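Local coordinates for protein phytase (Citrobacter braakii, PDB 3ZHC) that is a phytase of branch 2 of the histidine phosphatase superfamily, pairing a mixed beta-sheet with a largely helical region, at residues L167-G172 with Q274-Q279; L176-Y181 with G230-S235. The protein carries 2 engineered substitutions. All coordinates share one frame; numbering follows the deposited sequence.

Contact 1. Residues L167-G172 with Q274-Q279; sequences LERAGG and QFDLLQ
R169 and L277 bring the two backbones to 7.0 Å between their CA atoms, where the last turn of helix 159-169 faces helix 260-280 near its C-terminal end. From this closest point R169 sends its side chain across to D276. Both terminal nitrogens converge on a single carboxylate oxygen: NH1 and NH2 of R169 each lie 2.9 Å from OD1 of D276. The grip is end-on, two N-H groups meeting one oxygen, and both bonds are well short of straight, near 140°. OD1 sits near the guanidinium plane, but the carboxylate is turned 74° from that plane; both nitrogens come from one face of it, NH2 on the syn side and NH1 from higher above. A bend in the arginine chain at chi3 (73°) helps to present this end. OD1 also takes a salt bridge from R280, so two arginines share one oxygen and would be expected to stabilise the charged carboxylate.

Beside this polar grip runs an apolar one. CD2 of L277 reaches across to CB of A170 at 4.1 Å and lies equally far from CB of R169; Y177 of helix 174-180 packs on both A170 and L277. Helix 159-169 stops just here, G172 N bonding to L167 O and, more weakly, G171 N to E168 O. With G171 at positive phi as C-prime residue, this Schellman motif exemplifies a helix end held by polar and apolar contacts together.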
loop_
_atom_site.group_PDB
_atom_site.type_symbol
_atom_site.label_atom_id
_atom_site.label_comp_id
_atom_site.label_asym_id
_atom_site.label_seq_id
_atom_site.Cartn_x
_atom_site.Cartn_y
_atom_site.Cartn_z
ATOM N N LEU B 167 20.799 -5.478 1.237
ATOM C CA LEU B 167 21.142 -4.201 1.895
ATOM C C LEU B 167 20.663 -2.993 1.069
ATOM O O LEU B 167 20.051 -2.072 1.617
ATOM C CB LEU B 167 22.664 -4.072 2.146
ATOM C CG LEU B 167 23.151 -3.432 3.462
ATOM C CD1 LEU B 167 24.554 -2.793 3.262
ATOM C CD2 LEU B 167 22.185 -2.414 4.027
ATOM N N GLU B 168 20.943 -3.018 -0.257
ATOM C CA GLU B 168 20.538 -1.907 -1.170
ATOM C C GLU B 168 19.029 -1.837 -1.373
ATOM O O GLU B 168 18.492 -0.751 -1.657
ATOM C CB GLU B 168 21.286 -1.973 -2.528
ATOM C CG GLU B 168 22.844 -1.737 -2.414
ATOM C CD GLU B 168 23.211 -0.417 -1.694
ATOM O OE1 GLU B 168 22.610 0.628 -2.021
ATOM O OE2 GLU B 168 24.104 -0.440 -0.796
ATOM N N ARG B 169 18.333 -2.971 -1.233
ATOM C CA ARG B 169 16.847 -2.951 -1.229
ATOM C C ARG B 169 16.311 -2.289 0.042
ATOM O O ARG B 169 15.209 -1.751 0.032
ATOM C CB ARG B 169 16.253 -4.331 -1.383
ATOM C CG ARG B 169 16.355 -4.878 -2.794
ATOM C CD ARG B 169 15.418 -5.980 -2.968
ATOM N NE ARG B 169 14.033 -5.481 -3.045
ATOM C CZ ARG B 169 12.931 -6.160 -2.691
ATOM N NH1 ARG B 169 12.996 -7.412 -2.195
ATOM N NH2 ARG B 169 11.752 -5.579 -2.824
ATOM N N ALA B 170 17.103 -2.343 1.125
ATOM C CA ALA B 170 16.790 -1.662 2.384
ATOM C C ALA B 170 17.293 -0.181 2.427
ATOM O O ALA B 170 17.233 0.457 3.487
ATOM C CB ALA B 170 17.362 -2.451 3.561
ATOM N N GLY B 171 17.785 0.346 1.288
ATOM C CA GLY B 171 18.262 1.757 1.186
ATOM C C GLY B 171 19.755 1.992 1.399
ATOM O O GLY B 171 20.191 3.119 1.354
ATOM N N GLY B 172 20.535 0.929 1.618
ATOM C CA GLY B 172 21.988 1.050 1.900
ATOM C C GLY B 172 22.348 0.756 3.351
ATOM O O GLY B 172 23.521 0.447 3.654
ATOM N N GLN B 274 10.012 -7.967 6.140
ATOM C CA GLN B 274 11.171 -8.842 6.418
ATOM C C GLN B 274 11.216 -9.969 5.364
ATOM O O GLN B 274 12.307 -10.305 4.870
ATOM C CB GLN B 274 11.189 -9.393 7.835
ATOM C CG GLN B 274 12.631 -9.481 8.361
ATOM C CD GLN B 274 12.911 -10.756 9.047
ATOM O OE1 GLN B 274 13.995 -10.959 9.598
ATOM N NE2 GLN B 274 11.941 -11.658 9.017
ATOM N N PHE B 275 10.053 -10.521 5.008
ATOM C CA PHE B 275 9.947 -11.531 3.928
ATOM C C PHE B 275 10.340 -10.934 2.551
ATOM O O PHE B 275 10.901 -11.621 1.709
ATOM C CB PHE B 275 8.527 -12.160 3.881
ATOM C CG PHE B 275 8.386 -13.382 4.743
ATOM C CD1 PHE B 275 8.549 -13.299 6.109
ATOM C CD2 PHE B 275 8.113 -14.618 4.179
ATOM C CE1 PHE B 275 8.428 -14.462 6.929
ATOM C CE2 PHE B 275 7.991 -15.743 4.955
ATOM C CZ PHE B 275 8.152 -15.665 6.354
ATOM N N ASP B 276 10.032 -9.649 2.353
ATOM C CA ASP B 276 10.416 -8.943 1.150
ATOM C C ASP B 276 11.963 -8.941 1.010
ATOM O O ASP B 276 12.508 -9.337 -0.028
ATOM C CB ASP B 276 9.864 -7.530 1.167
ATOM C CG ASP B 276 10.001 -6.820 -0.174
ATOM O OD1 ASP B 276 10.276 -7.473 -1.214
ATOM O OD2 ASP B 276 9.825 -5.588 -0.181
ATOM N N LEU B 277 12.643 -8.500 2.073
ATOM C CA LEU B 277 14.104 -8.476 2.108
ATOM C C LEU B 277 14.731 -9.876 2.012
ATOM O O LEU B 277 15.585 -10.120 1.160
ATOM C CB LEU B 277 14.613 -7.789 3.393
ATOM C CG LEU B 277 14.372 -6.299 3.541
ATOM C CD1 LEU B 277 14.978 -5.822 4.842
ATOM C CD2 LEU B 277 14.955 -5.490 2.335
ATOM N N LEU B 278 14.308 -10.787 2.876
ATOM C CA LEU B 278 14.973 -12.117 2.973
ATOM C C LEU B 278 14.541 -13.165 1.951
ATOM O O LEU B 278 15.315 -14.091 1.681
ATOM C CB LEU B 278 14.826 -12.696 4.408
ATOM C CG LEU B 278 15.458 -11.883 5.554
ATOM C CD1 LEU B 278 15.251 -12.631 6.893
ATOM C CD2 LEU B 278 16.962 -11.567 5.332
ATOM N N GLN B 279 13.331 -13.032 1.382
ATOM C CA GLN B 279 12.792 -14.052 0.438
ATOM C C GLN B 279 12.414 -13.563 -0.961
ATOM O O GLN B 279 12.399 -14.377 -1.897
ATOM C CB GLN B 279 11.577 -14.737 1.073
ATOM C CG GLN B 279 11.861 -15.393 2.470
ATOM C CD GLN B 279 12.791 -16.615 2.411
ATOM O OE1 GLN B 279 13.138 -17.119 1.323
ATOM N NE2 GLN B 279 13.197 -17.104 3.589
#

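Contact 2. Residues L176-Y181 with G230-S235; sequences LYTQRY and GAWSLS. With FMT (formic acid), chain N.
W232 sets its six-membered ring against Y177 and Y181, while its indole N-H is given to a threonine hydroxyl that also holds a formic acid molecule. NE1 of W232 donates to OG1 of T178 at 2.9 Å, in a moderately bent bond with the oxygen close to the indole plane. That hydroxyl in turn donates to O1 of the formic acid, 2.7 Å from OG1 of T178, thus acting as acceptor and donor at once; S217 N is a further partner of the ligand, which probably came from the crystallisation liquor.

The ring contacts differ in kind. W232 points an edge at the face of Y181 in an offset edge-to-face pair, planes 86° apart, with CH2 of W232 3.6 Å from CD1 of Y181. Y177 meets the indole obliquely, at 38°: its CD2 lies over the rim of one indole face, 3.5 Å from CZ2 of W232. CG of Y177 is anti to the backbone N (chi1 -154°), which carries the ring to that face. F185 adds another edge-to-face partner for W232. Together Y177, Y181 and W232 form an aromatic cluster that joins helix 174-180 and the residue after it to the first turn of helix 231-247.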
loop_
_atom_site.group_PDB
_atom_site.type_symbol
_atom_site.label_atom_id
_atom_site.label_comp_id
_atom_site.label_asym_id
_atom_site.label_seq_id
_atom_site.Cartn_x
_atom_site.Cartn_y
_atom_site.Cartn_z
ATOM N N LEU B 176 18.004 2.930 8.047
ATOM C CA LEU B 176 17.091 3.703 7.145
ATOM C C LEU B 176 15.788 2.936 6.872
ATOM O O LEU B 176 14.725 3.541 6.770
ATOM C CB LEU B 176 17.757 4.071 5.808
ATOM C CG LEU B 176 18.914 5.082 5.802
ATOM C CD1 LEU B 176 19.394 5.291 4.366
ATOM C CD2 LEU B 176 18.551 6.414 6.453
ATOM N N TYR B 177 15.884 1.607 6.752
ATOM C CA TYR B 177 14.697 0.749 6.590
ATOM C C TYR B 177 13.863 0.797 7.893
ATOM O O TYR B 177 12.655 0.860 7.845
ATOM C CB TYR B 177 15.107 -0.685 6.238
ATOM C CG TYR B 177 14.094 -1.500 5.468
ATOM C CD1 TYR B 177 13.716 -1.127 4.169
ATOM C CD2 TYR B 177 13.530 -2.664 6.012
ATOM C CE1 TYR B 177 12.794 -1.871 3.435
ATOM C CE2 TYR B 177 12.590 -3.432 5.279
ATOM C CZ TYR B 177 12.231 -3.020 3.984
ATOM O OH TYR B 177 11.320 -3.745 3.239
ATOM N N THR B 178 14.538 0.774 9.050
ATOM C CA THR B 178 13.867 0.926 10.350
ATOM C C THR B 178 13.119 2.288 10.419
ATOM O O THR B 178 11.951 2.305 10.832
ATOM C CB THR B 178 14.846 0.748 11.524
ATOM O OG1 THR B 178 15.412 -0.571 11.459
ATOM C CG2 THR B 178 14.139 0.945 12.871
ATOM N N GLN B 179 13.785 3.402 10.001
ATOM C CA GLN B 179 13.124 4.745 9.975
ATOM C C GLN B 179 11.859 4.744 9.108
ATOM O O GLN B 179 10.877 5.417 9.431
ATOM C CB GLN B 179 14.067 5.889 9.527
ATOM C CG GLN B 179 14.824 6.554 10.681
ATOM C CD GLN B 179 16.078 5.830 11.046
ATOM O OE1 GLN B 179 16.189 5.255 12.132
ATOM N NE2 GLN B 179 17.048 5.835 10.130
ATOM N N ARG B 180 11.890 3.990 8.023
ATOM C CA ARG B 180 10.747 3.874 7.117
ATOM C C ARG B 180 9.518 3.210 7.781
ATOM O O ARG B 180 8.377 3.550 7.459
ATOM C CB ARG B 180 11.169 3.098 5.867
ATOM C CG ARG B 180 10.211 3.211 4.710
ATOM C CD ARG B 180 10.955 3.210 3.353
ATOM N NE ARG B 180 11.031 1.946 2.688
ATOM C CZ ARG B 180 11.716 1.742 1.553
ATOM N NH1 ARG B 180 12.404 2.748 0.958
ATOM N NH2 ARG B 180 11.728 0.527 1.008
ATOM N N TYR B 181 9.772 2.270 8.702
ATOM C CA TYR B 181 8.722 1.548 9.424
ATOM C C TYR B 181 8.615 1.953 10.924
ATOM O O TYR B 181 8.133 1.167 11.727
ATOM C CB TYR B 181 8.952 0.028 9.266
ATOM C CG TYR B 181 8.755 -0.467 7.858
ATOM C CD1 TYR B 181 9.800 -0.431 6.924
ATOM C CD2 TYR B 181 7.519 -0.981 7.437
ATOM C CE1 TYR B 181 9.624 -0.896 5.595
ATOM C CE2 TYR B 181 7.334 -1.444 6.117
ATOM C CZ TYR B 181 8.395 -1.393 5.207
ATOM O OH TYR B 181 8.223 -1.837 3.930
ATOM N N GLY B 230 17.461 -9.391 15.123
ATOM C CA GLY B 230 17.268 -8.141 15.882
ATOM C C GLY B 230 15.785 -7.849 15.955
ATOM O O GLY B 230 14.961 -8.760 15.808
ATOM N N ALA B 231 15.435 -6.594 16.172
ATOM C CA ALA B 231 14.021 -6.191 16.237
ATOM C C ALA B 231 13.252 -6.578 14.961
ATOM O O ALA B 231 12.073 -6.877 15.036
ATOM C CB ALA B 231 13.894 -4.722 16.500
ATOM N N TRP B 232 13.932 -6.574 13.809
ATOM C CA TRP B 232 13.307 -6.996 12.525
ATOM C C TRP B 232 12.826 -8.477 12.503
ATOM O O TRP B 232 11.641 -8.726 12.248
ATOM C CB TRP B 232 14.227 -6.666 11.318
ATOM C CG TRP B 232 14.005 -5.291 10.865
ATOM C CD1 TRP B 232 14.793 -4.211 11.086
ATOM C CD2 TRP B 232 12.886 -4.833 10.126
ATOM N NE1 TRP B 232 14.231 -3.091 10.511
ATOM C CE2 TRP B 232 13.056 -3.450 9.915
ATOM C CE3 TRP B 232 11.747 -5.458 9.612
ATOM C CZ2 TRP B 232 12.125 -2.677 9.204
ATOM C CZ3 TRP B 232 10.820 -4.684 8.903
ATOM C CH2 TRP B 232 11.018 -3.315 8.710
ATOM N N SER B 233 13.715 -9.431 12.768
ATOM C CA SER B 233 13.308 -10.872 12.821
ATOM C C SER B 233 12.260 -11.135 13.906
ATOM O O SER B 233 11.271 -11.820 13.651
ATOM C CB SER B 233 14.514 -11.792 13.031
ATOM O OG SER B 233 14.101 -13.137 13.291
ATOM N N LEU B 234 12.485 -10.588 15.104
ATOM C CA LEU B 234 11.549 -10.754 16.223
ATOM C C LEU B 234 10.151 -10.259 15.838
ATOM O O LEU B 234 9.172 -10.993 15.970
ATOM C CB LEU B 234 12.049 -10.015 17.489
ATOM C CG LEU B 234 11.180 -10.109 18.777
ATOM C CD1 LEU B 234 11.006 -11.549 19.202
ATOM C CD2 LEU B 234 11.766 -9.244 19.935
ATOM N N SER B 235 10.078 -9.016 15.357
ATOM C CA SER B 235 8.797 -8.394 14.941
ATOM C C SER B 235 8.066 -9.191 13.869
ATOM O O SER B 235 6.848 -9.284 13.905
ATOM C CB SER B 235 9.041 -6.991 14.461
ATOM O OG SER B 235 9.550 -6.207 15.543
HETATM C C FMT N . 18.207 -1.029 13.010
HETATM O O1 FMT N . 17.094 -1.327 13.430
HETATM O O2 FMT N . 19.223 -1.370 13.601
#

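Read from the N terminus, the chain first passes 167-172, where helix 159-169 ends, and a short turn later enters helix 174-180 with segment 176-181. It next runs through helices 182-192 and 211-214 and a small two-stranded hairpin before 230-235 opens helix 231-247 and closes the loop of contact 2. Helix 260-280 then brings in 274-279, closing the wider loop of contact 1, so contact 2 nests within contact 1 without crossing it. Their centres lie about 11 Å apart, and Y177 of contact 2 packs directly on L277 of contact 1. Two consecutive helices are thereby tied to two later consecutive ones, within a helical part of the histidine phosphatase fold.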